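Local structure of Non-reducing end beta-L-arabinofuranosidase (Bacteroides thetaiotaomicron, 5MQO) at residues N23-M28 with L466-N471; M103-E108 with T462-C467. The protein is a family GH127 glycoside hydrolase that probably cleaves terminal sugars, aceric acid among them, from complex plant pectin. One frame throughout, in Å; residues are numbered along the deposited sequence.

Contact 1: residues N23-M28 with L466-N471; sequences NGLTDM and LCQAQN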
ATOM      1  N   ASN A  23       8.658 -16.099 -11.219  1.00 79.37           N
ATOM      2  CA  ASN A  23       7.368 -16.485 -10.622  1.00 74.62           C
ATOM      3  C   ASN A  23       6.658 -15.539  -9.593  1.00 67.99           C
ATOM      4  O   ASN A  23       5.681 -15.950  -8.920  1.00 61.66           O
ATOM      5  CB  ASN A  23       7.614 -17.849  -9.958  1.00 77.20           C
ATOM      6  CG  ASN A  23       6.344 -18.620  -9.732  1.00 78.20           C
ATOM      7  OD1 ASN A  23       5.452 -18.615 -10.584  1.00 77.30           O
ATOM      8  ND2 ASN A  23       6.240 -19.266  -8.569  1.00 78.30           N
ATOM      9  N   GLY A  24       7.128 -14.304  -9.458  1.00 62.83           N
ATOM     10  CA  GLY A  24       6.567 -13.373  -8.461  1.00 62.46           C
ATOM     11  C   GLY A  24       5.157 -12.845  -8.752  1.00 60.00           C
ATOM     12  O   GLY A  24       4.684 -12.939  -9.881  1.00 60.23           O
ATOM     13  N   LEU A  25       4.487 -12.322  -7.718  1.00 57.96           N
ATOM     14  CA  LEU A  25       3.244 -11.528  -7.854  1.00 57.29           C
ATOM     15  C   LEU A  25       3.356 -10.511  -8.970  1.00 57.96           C
ATOM     16  O   LEU A  25       2.407 -10.341  -9.753  1.00 61.52           O
ATOM     17  CB  LEU A  25       2.929 -10.780  -6.553  1.00 58.26           C
ATOM     18  CG  LEU A  25       1.666  -9.915  -6.413  1.00 56.48           C
ATOM     19  CD1 LEU A  25       0.413 -10.736  -6.691  1.00 55.63           C
ATOM     20  CD2 LEU A  25       1.613  -9.339  -5.005  1.00 56.03           C
ATOM     21  N   THR A  26       4.500  -9.825  -9.026  1.00 57.20           N
ATOM     22  CA  THR A  26       4.928  -9.146 -10.252  1.00 58.21           C
ATOM     23  C   THR A  26       6.360  -9.484 -10.664  1.00 57.74           C
ATOM     24  O   THR A  26       7.318  -9.316  -9.908  1.00 59.07           O
ATOM     25  CB  THR A  26       4.721  -7.610 -10.214  1.00 56.95           C
ATOM     26  OG1 THR A  26       5.150  -7.083  -8.960  1.00 51.28           O
ATOM     27  CG2 THR A  26       3.242  -7.302 -10.396  1.00 60.52           C
ATOM     28  N   ASP A  27       6.482  -9.868 -11.922  1.00 56.74           N
ATOM     29  CA  ASP A  27       7.663 -10.465 -12.425  1.00 56.90           C
ATOM     30  C   ASP A  27       8.434  -9.572 -13.391  1.00 56.60           C
ATOM     31  O   ASP A  27       8.291  -9.705 -14.606  1.00 60.73           O
ATOM     32  CB  ASP A  27       7.229 -11.739 -13.110  1.00 59.03           C
ATOM     33  CG  ASP A  27       8.372 -12.566 -13.544  1.00 60.48           C
ATOM     34  OD1 ASP A  27       9.486 -12.353 -13.022  1.00 60.88           O
ATOM     35  OD2 ASP A  27       8.134 -13.437 -14.408  1.00 64.09           O
ATOM     36  N   MET A  28       9.298  -8.710 -12.853  1.00 54.82           N
ATOM     37  CA  MET A  28      10.246  -7.917 -13.656  1.00 53.98           C
ATOM     38  C   MET A  28      11.567  -8.685 -13.954  1.00 55.22           C
ATOM     39  O   MET A  28      12.581  -8.104 -14.325  1.00 52.20           O
ATOM     40  CB  MET A  28      10.525  -6.576 -12.961  1.00 53.71           C
ATOM     41  CG  MET A  28       9.269  -5.742 -12.821  1.00 53.99           C
ATOM     42  SD  MET A  28       9.332  -4.056 -12.185  1.00 56.95           S
ATOM     43  CE  MET A  28      10.777  -3.457 -12.994  1.00 58.03           C
ATOM     44  N   LEU A 466      -3.788  -7.122   1.180  1.00 53.39           N
ATOM     45  CA  LEU A 466      -3.328  -7.596   2.481  1.00 53.55           C
ATOM     46  C   LEU A 466      -2.999  -9.087   2.468  1.00 53.49           C
ATOM     47  O   LEU A 466      -2.014  -9.468   3.072  1.00 53.35           O
ATOM     48  CB  LEU A 466      -4.312  -7.261   3.601  1.00 52.55           C
ATOM     49  CG  LEU A 466      -4.505  -5.765   3.856  1.00 52.34           C
ATOM     50  CD1 LEU A 466      -5.815  -5.505   4.573  1.00 53.20           C
ATOM     51  CD2 LEU A 466      -3.351  -5.203   4.650  1.00 52.10           C
ATOM     52  N   CYS A 467      -3.778  -9.911   1.757  1.00 54.79           N
ATOM     53  CA  CYS A 467      -3.448 -11.347   1.571  1.00 56.06           C
ATOM     54  C   CYS A 467      -2.117 -11.608   0.828  1.00 56.02           C
ATOM     55  O   CYS A 467      -1.669 -12.747   0.770  1.00 58.61           O
ATOM     56  CB  CYS A 467      -4.567 -12.093   0.823  1.00 56.78           C
ATOM     57  SG  CYS A 467      -6.064 -12.424   1.777  1.00 57.73           S
ATOM     58  N   GLN A 468      -1.511 -10.572   0.248  1.00 56.27           N
ATOM     59  CA  GLN A 468      -0.271 -10.680  -0.511  1.00 54.34           C
ATOM     60  C   GLN A 468       0.917 -10.005   0.121  1.00 54.22           C
ATOM     61  O   GLN A 468       1.988 -10.016  -0.472  1.00 56.69           O
ATOM     62  CB  GLN A 468      -0.483 -10.033  -1.859  1.00 54.47           C
ATOM     63  CG  GLN A 468      -1.438 -10.786  -2.765  1.00 56.58           C
ATOM     64  CD  GLN A 468      -1.884  -9.933  -3.919  1.00 59.41           C
ATOM     65  OE1 GLN A 468      -1.741  -8.697  -3.881  1.00 64.12           O
ATOM     66  NE2 GLN A 468      -2.434 -10.563  -4.948  1.00 60.59           N
ATOM     67  N   ALA A 469       0.753  -9.409   1.303  1.00 54.57           N
ATOM     68  CA  ALA A 469       1.829  -8.659   1.985  1.00 51.59           C
ATOM     69  C   ALA A 469       3.179  -9.360   1.913  1.00 51.15           C
ATOM     70  O   ALA A 469       4.172  -8.736   1.598  1.00 51.03           O
ATOM     71  CB  ALA A 469       1.458  -8.425   3.427  1.00 50.43           C
ATOM     72  N   GLN A 470       3.208 -10.663   2.189  1.00 52.66           N
ATOM     73  CA  GLN A 470       4.461 -11.476   2.113  1.00 53.36           C
ATOM     74  C   GLN A 470       5.258 -11.338   0.827  1.00 52.24           C
ATOM     75  O   GLN A 470       6.479 -11.516   0.859  1.00 53.94           O
ATOM     76  CB  GLN A 470       4.232 -12.971   2.382  1.00 53.65           C
ATOM     77  CG  GLN A 470       3.310 -13.687   1.393  1.00 53.76           C
ATOM     78  CD  GLN A 470       1.853 -13.460   1.693  1.00 53.53           C
ATOM     79  OE1 GLN A 470       1.507 -12.874   2.731  1.00 58.40           O
ATOM     80  NE2 GLN A 470       0.984 -13.897   0.791  1.00 52.58           N
ATOM     81  N   ASN A 471       4.571 -11.025  -0.281  1.00 51.26           N
ATOM     82  CA  ASN A 471       5.204 -10.825  -1.580  1.00 49.85           C
ATOM     83  C   ASN A 471       5.940  -9.515  -1.701  1.00 49.81           C
ATOM     84  O   ASN A 471       6.508  -9.262  -2.758  1.00 48.86           O
ATOM     85  CB  ASN A 471       4.177 -10.896  -2.695  1.00 51.78           C
ATOM     86  CG  ASN A 471       3.690 -12.288  -2.928  1.00 52.28           C
ATOM     87  OD1 ASN A 471       4.331 -13.065  -3.653  1.00 54.92           O
ATOM     88  ND2 ASN A 471       2.564 -12.623  -2.334  1.00 50.66           N
TER

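Contact 2: residues M103-E108 with T462-C467; sequences MYKWME and TLRTLC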
ATOM      1  N   MET A 103     -15.158 -10.467  -7.563  1.00 77.60           N
ATOM      2  CA  MET A 103     -14.885 -11.890  -7.402  1.00 79.76           C
ATOM      3  C   MET A 103     -13.547 -12.344  -7.936  1.00 76.17           C
ATOM      4  O   MET A 103     -12.963 -13.269  -7.394  1.00 72.42           O
ATOM      5  CB  MET A 103     -15.946 -12.705  -8.120  1.00 85.96           C
ATOM      6  CG  MET A 103     -17.317 -12.616  -7.478  1.00 92.45           C
ATOM      7  SD  MET A 103     -18.344 -14.052  -7.851  1.00102.61           S
ATOM      8  CE  MET A 103     -18.231 -14.097  -9.655  1.00 99.62           C
ATOM      9  N   TYR A 104     -13.103 -11.727  -9.026  1.00 74.72           N
ATOM     10  CA  TYR A 104     -11.784 -12.006  -9.596  1.00 72.80           C
ATOM     11  C   TYR A 104     -10.681 -11.518  -8.684  1.00 69.66           C
ATOM     12  O   TYR A 104      -9.618 -12.096  -8.682  1.00 69.66           O
ATOM     13  CB  TYR A 104     -11.598 -11.334 -10.967  1.00 72.02           C
ATOM     14  CG  TYR A 104     -12.571 -11.771 -12.042  1.00 72.43           C
ATOM     15  CD1 TYR A 104     -12.795 -13.120 -12.318  1.00 72.79           C
ATOM     16  CD2 TYR A 104     -13.253 -10.831 -12.806  1.00 73.65           C
ATOM     17  CE1 TYR A 104     -13.678 -13.513 -13.321  1.00 72.75           C
ATOM     18  CE2 TYR A 104     -14.141 -11.213 -13.808  1.00 73.71           C
ATOM     19  CZ  TYR A 104     -14.348 -12.554 -14.067  1.00 72.98           C
ATOM     20  OH  TYR A 104     -15.234 -12.916 -15.059  1.00 72.39           O
ATOM     21  N   LYS A 105     -10.919 -10.423  -7.961  1.00 69.97           N
ATOM     22  CA  LYS A 105      -9.965  -9.930  -6.949  1.00 68.99           C
ATOM     23  C   LYS A 105      -9.947 -10.856  -5.757  1.00 66.81           C
ATOM     24  O   LYS A 105      -8.888 -11.209  -5.303  1.00 63.88           O
ATOM     25  CB  LYS A 105     -10.247  -8.470  -6.528  1.00 70.23           C
ATOM     26  CG  LYS A 105      -9.768  -7.452  -7.570  1.00 74.11           C
ATOM     27  CD  LYS A 105     -10.059  -6.009  -7.205  1.00 76.32           C
ATOM     28  CE  LYS A 105     -11.507  -5.622  -7.493  1.00 79.16           C
ATOM     29  NZ  LYS A 105     -11.789  -4.173  -7.264  1.00 78.76           N
ATOM     30  N   TRP A 106     -11.127 -11.241  -5.269  1.00 68.42           N
ATOM     31  CA  TRP A 106     -11.280 -12.211  -4.179  1.00 68.58           C
ATOM     32  C   TRP A 106     -10.478 -13.473  -4.485  1.00 69.78           C
ATOM     33  O   TRP A 106      -9.629 -13.904  -3.696  1.00 68.93           O
ATOM     34  CB  TRP A 106     -12.770 -12.555  -3.975  1.00 69.29           C
ATOM     35  CG  TRP A 106     -13.055 -13.661  -2.943  1.00 71.71           C
ATOM     36  CD1 TRP A 106     -13.147 -13.515  -1.589  1.00 71.88           C
ATOM     37  CD2 TRP A 106     -13.289 -15.054  -3.200  1.00 73.09           C
ATOM     38  NE1 TRP A 106     -13.413 -14.713  -0.991  1.00 72.42           N
ATOM     39  CE2 TRP A 106     -13.506 -15.681  -1.948  1.00 72.77           C
ATOM     40  CE3 TRP A 106     -13.325 -15.838  -4.362  1.00 75.33           C
ATOM     41  CZ2 TRP A 106     -13.765 -17.059  -1.819  1.00 74.27           C
ATOM     42  CZ3 TRP A 106     -13.586 -17.220  -4.237  1.00 75.99           C
ATOM     43  CH2 TRP A 106     -13.797 -17.811  -2.967  1.00 75.43           C
ATOM     44  N   MET A 107     -10.764 -14.033  -5.656  1.00 70.72           N
ATOM     45  CA  MET A 107     -10.173 -15.273  -6.151  1.00 70.08           C
ATOM     46  C   MET A 107      -8.647 -15.148  -6.285  1.00 65.42           C
ATOM     47  O   MET A 107      -7.909 -16.060  -5.936  1.00 63.55           O
ATOM     48  CB  MET A 107     -10.869 -15.628  -7.476  1.00 75.24           C
ATOM     49  CG  MET A 107     -10.108 -16.470  -8.473  1.00 80.83           C
ATOM     50  SD  MET A 107     -10.187 -18.203  -8.076  1.00 87.69           S
ATOM     51  CE  MET A 107      -8.695 -18.666  -8.952  1.00 85.42           C
ATOM     52  N   GLU A 108      -8.185 -14.006  -6.763  1.00 62.13           N
ATOM     53  CA  GLU A 108      -6.754 -13.718  -6.835  1.00 62.44           C
ATOM     54  C   GLU A 108      -6.145 -13.793  -5.438  1.00 63.35           C
ATOM     55  O   GLU A 108      -5.053 -14.351  -5.236  1.00 64.73           O
ATOM     56  CB  GLU A 108      -6.535 -12.337  -7.452  1.00 61.74           C
ATOM     57  CG  GLU A 108      -5.092 -11.932  -7.687  1.00 62.18           C
ATOM     58  CD  GLU A 108      -4.943 -10.513  -8.253  1.00 62.84           C
ATOM     59  OE1 GLU A 108      -5.875 -10.010  -8.974  1.00 60.14           O
ATOM     60  OE2 GLU A 108      -3.875  -9.900  -7.958  1.00 60.40           O
ATOM     61  N   THR A 462      -8.701  -4.336  -1.091  1.00 58.32           N
ATOM     62  CA  THR A 462      -8.020  -4.241   0.199  1.00 56.82           C
ATOM     63  C   THR A 462      -7.585  -5.624   0.686  1.00 58.68           C
ATOM     64  O   THR A 462      -6.419  -5.815   1.011  1.00 60.66           O
ATOM     65  CB  THR A 462      -8.890  -3.519   1.229  1.00 53.51           C
ATOM     66  OG1 THR A 462      -9.103  -2.192   0.754  1.00 55.85           O
ATOM     67  CG2 THR A 462      -8.232  -3.448   2.571  1.00 51.21           C
ATOM     68  N   LEU A 463      -8.516  -6.579   0.694  1.00 59.78           N
ATOM     69  CA  LEU A 463      -8.267  -7.925   1.207  1.00 59.43           C
ATOM     70  C   LEU A 463      -7.234  -8.699   0.365  1.00 58.00           C
ATOM     71  O   LEU A 463      -6.304  -9.283   0.903  1.00 57.41           O
ATOM     72  CB  LEU A 463      -9.581  -8.720   1.326  1.00 60.93           C
ATOM     73  CG  LEU A 463      -9.480 -10.161   1.886  1.00 62.70           C
ATOM     74  CD1 LEU A 463      -8.737 -10.231   3.211  1.00 61.87           C
ATOM     75  CD2 LEU A 463     -10.852 -10.816   2.029  1.00 63.51           C
ATOM     76  N   ARG A 464      -7.366  -8.694  -0.943  1.00 57.64           N
ATOM     77  CA  ARG A 464      -6.358  -9.364  -1.749  1.00 60.68           C
ATOM     78  C   ARG A 464      -4.975  -8.733  -1.584  1.00 58.87           C
ATOM     79  O   ARG A 464      -3.971  -9.434  -1.638  1.00 58.02           O
ATOM     80  CB  ARG A 464      -6.764  -9.431  -3.223  1.00 64.09           C
ATOM     81  CG  ARG A 464      -6.602  -8.148  -3.997  1.00 67.00           C
ATOM     82  CD  ARG A 464      -5.239  -8.007  -4.683  1.00 68.65           C
ATOM     83  NE  ARG A 464      -5.402  -8.005  -6.127  1.00 71.22           N
ATOM     84  CZ  ARG A 464      -5.959  -7.017  -6.836  1.00 70.82           C
ATOM     85  NH1 ARG A 464      -6.395  -5.907  -6.260  1.00 71.25           N
ATOM     86  NH2 ARG A 464      -6.082  -7.144  -8.154  1.00 72.51           N
ATOM     87  N   THR A 465      -4.921  -7.423  -1.373  1.00 57.43           N
ATOM     88  CA  THR A 465      -3.628  -6.771  -1.209  1.00 57.63           C
ATOM     89  C   THR A 465      -3.020  -7.242   0.105  1.00 55.99           C
ATOM     90  O   THR A 465      -1.891  -7.752   0.127  1.00 55.67           O
ATOM     91  CB  THR A 465      -3.730  -5.243  -1.274  1.00 57.79           C
ATOM     92  OG1 THR A 465      -3.910  -4.842  -2.637  1.00 58.11           O
ATOM     93  CG2 THR A 465      -2.465  -4.601  -0.769  1.00 58.86           C
ATOM     94  N   LEU A 466      -3.788  -7.122   1.180  1.00 53.39           N
ATOM     95  CA  LEU A 466      -3.328  -7.596   2.481  1.00 53.55           C
ATOM     96  C   LEU A 466      -2.999  -9.087   2.468  1.00 53.49           C
ATOM     97  O   LEU A 466      -2.014  -9.468   3.072  1.00 53.35           O
ATOM     98  CB  LEU A 466      -4.312  -7.261   3.601  1.00 52.55           C
ATOM     99  CG  LEU A 466      -4.505  -5.765   3.856  1.00 52.34           C
ATOM    100  CD1 LEU A 466      -5.815  -5.505   4.573  1.00 53.20           C
ATOM    101  CD2 LEU A 466      -3.351  -5.203   4.650  1.00 52.10           C
ATOM    102  N   CYS A 467      -3.778  -9.911   1.757  1.00 54.79           N
ATOM    103  CA  CYS A 467      -3.448 -11.347   1.571  1.00 56.06           C
ATOM    104  C   CYS A 467      -2.117 -11.608   0.828  1.00 56.02           C
ATOM    105  O   CYS A 467      -1.669 -12.747   0.770  1.00 58.61           O
ATOM    106  CB  CYS A 467      -4.567 -12.093   0.823  1.00 56.78           C
ATOM    107  SG  CYS A 467      -6.064 -12.424   1.777  1.00 57.73           S
TER

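Contact 1: residues N23-M28 with L466-N471
Leu25 fits its side chain against two polar residues, Gln468 and Asn471, and within 23-28 it alone touches the other segment. Both methyls lie over one face of the Gln468 amide, CD1 3.3 Å from NE2 and CD2 3.6 Å from OE1, the two side chains crossing at about a right angle. CD2 also touches Asn471 CB at 3.8 Å, and Leu25 CB lies 3.9 Å from Asn471 OD1. With CG anti to the backbone N of Leu25 (chi1 -178°), the branch is directed at 466-471, where CD2 meets both residues. Here the N-terminal tail packs against the link between helix 458-466 of the helical GH127 catalytic domain and strand 474-477; a type I turn, Leu466 to Ala469, runs into a 3-10 segment. None of the hydrogen bonds joins the two segments; those described start in the link. Gln468 O takes Asn471 N at 2.8 Å and Asn471 ND2 at 3.3 Å, both from the same face of its plane. With an alanine in place of Asn471, Gln468 O would probably lose its side-chain donor and Leu25 CB the amide beside it. Gln470 NE2 donates to Cys467 O (2.9 Å, 153°), and Gln468 NE2 outward to Ser112 OG on helix 102-117.

Contact 2: residues M103-E108 with T462-C467
Arg464 grips the carboxylate of Glu108 side-on with two nitrogens, one to each oxygen: NH2 to OE1 at 3.0 Å and NE to OE2 also at 3.0 Å. The pair makes a salt bridge, yet not a coplanar one. The carboxylate and guanidinium planes stand 70° apart; both donors arrive from above the carboxylate plane, while the oxygens lie much nearer the plane of the guanidinium, at its edge. The NH2 bond is moderately bent (N-H...O 151°), and the NE bond is slightly straighter. Lys105 supplies the second kind of contact, its aliphatic chain lying over one guanidinium face toward the rim, with CG 3.7 Å from Arg464 NH2 and CD 3.8 Å from NH1. Nearer the backbone, Arg464 CB rests 3.5 Å from Lys105 O.

The torsions explain how these groups meet. Arg464 holds CG between its backbone N and carbonyl carbon (chi1 77°), and further bends at chi2 and chi3 fold the chain toward helix 102-117; Glu108 meets it with an extended chain. Lys105 bends at chi3, and its ammonium leads off to Cys457 O, with NZ 5.8 Å from Arg464 NH1. This keeps the two like charges apart, which probably limits their repulsion, while CG stays over the guanidinium face. Further out, Asn461 OD1 takes a weak bond from Arg464 NH1.

The contact joins two helices of the catalytic domain, whose clan is known for helical (alpha/alpha)6 barrels. Helix 192-208 touches Glu108 through Met199 and Val203, helix 120-136 packs against Met103, Tyr104 and Met107, and helix 50-69 meets both partners, through Trp106 on one and Leu463 and Leu466 on the other.

The second segments of contacts 1 and 2 overlap along the chain: both include Leu466 and Cys467, where helix 458-466 gives way to the link before strand 474-477. The centres of the two contacts lie 12 Å apart, and about 12 and 13 Å from the centre of the chain. Gln468 connects them, its NE2 being 3.4 Å from Glu108 OE2 in a weak bond, so the amide beneath Leu25 also borders the salt bridge of contact 2. Ser112, bonded to Gln468 NE2 and to Glu108 O, ties the two again. The Cys383-Cys458 disulfide fastens the start of helix 458-466 to helix 382-399, which Thr26 and Met28 of the tail also touch.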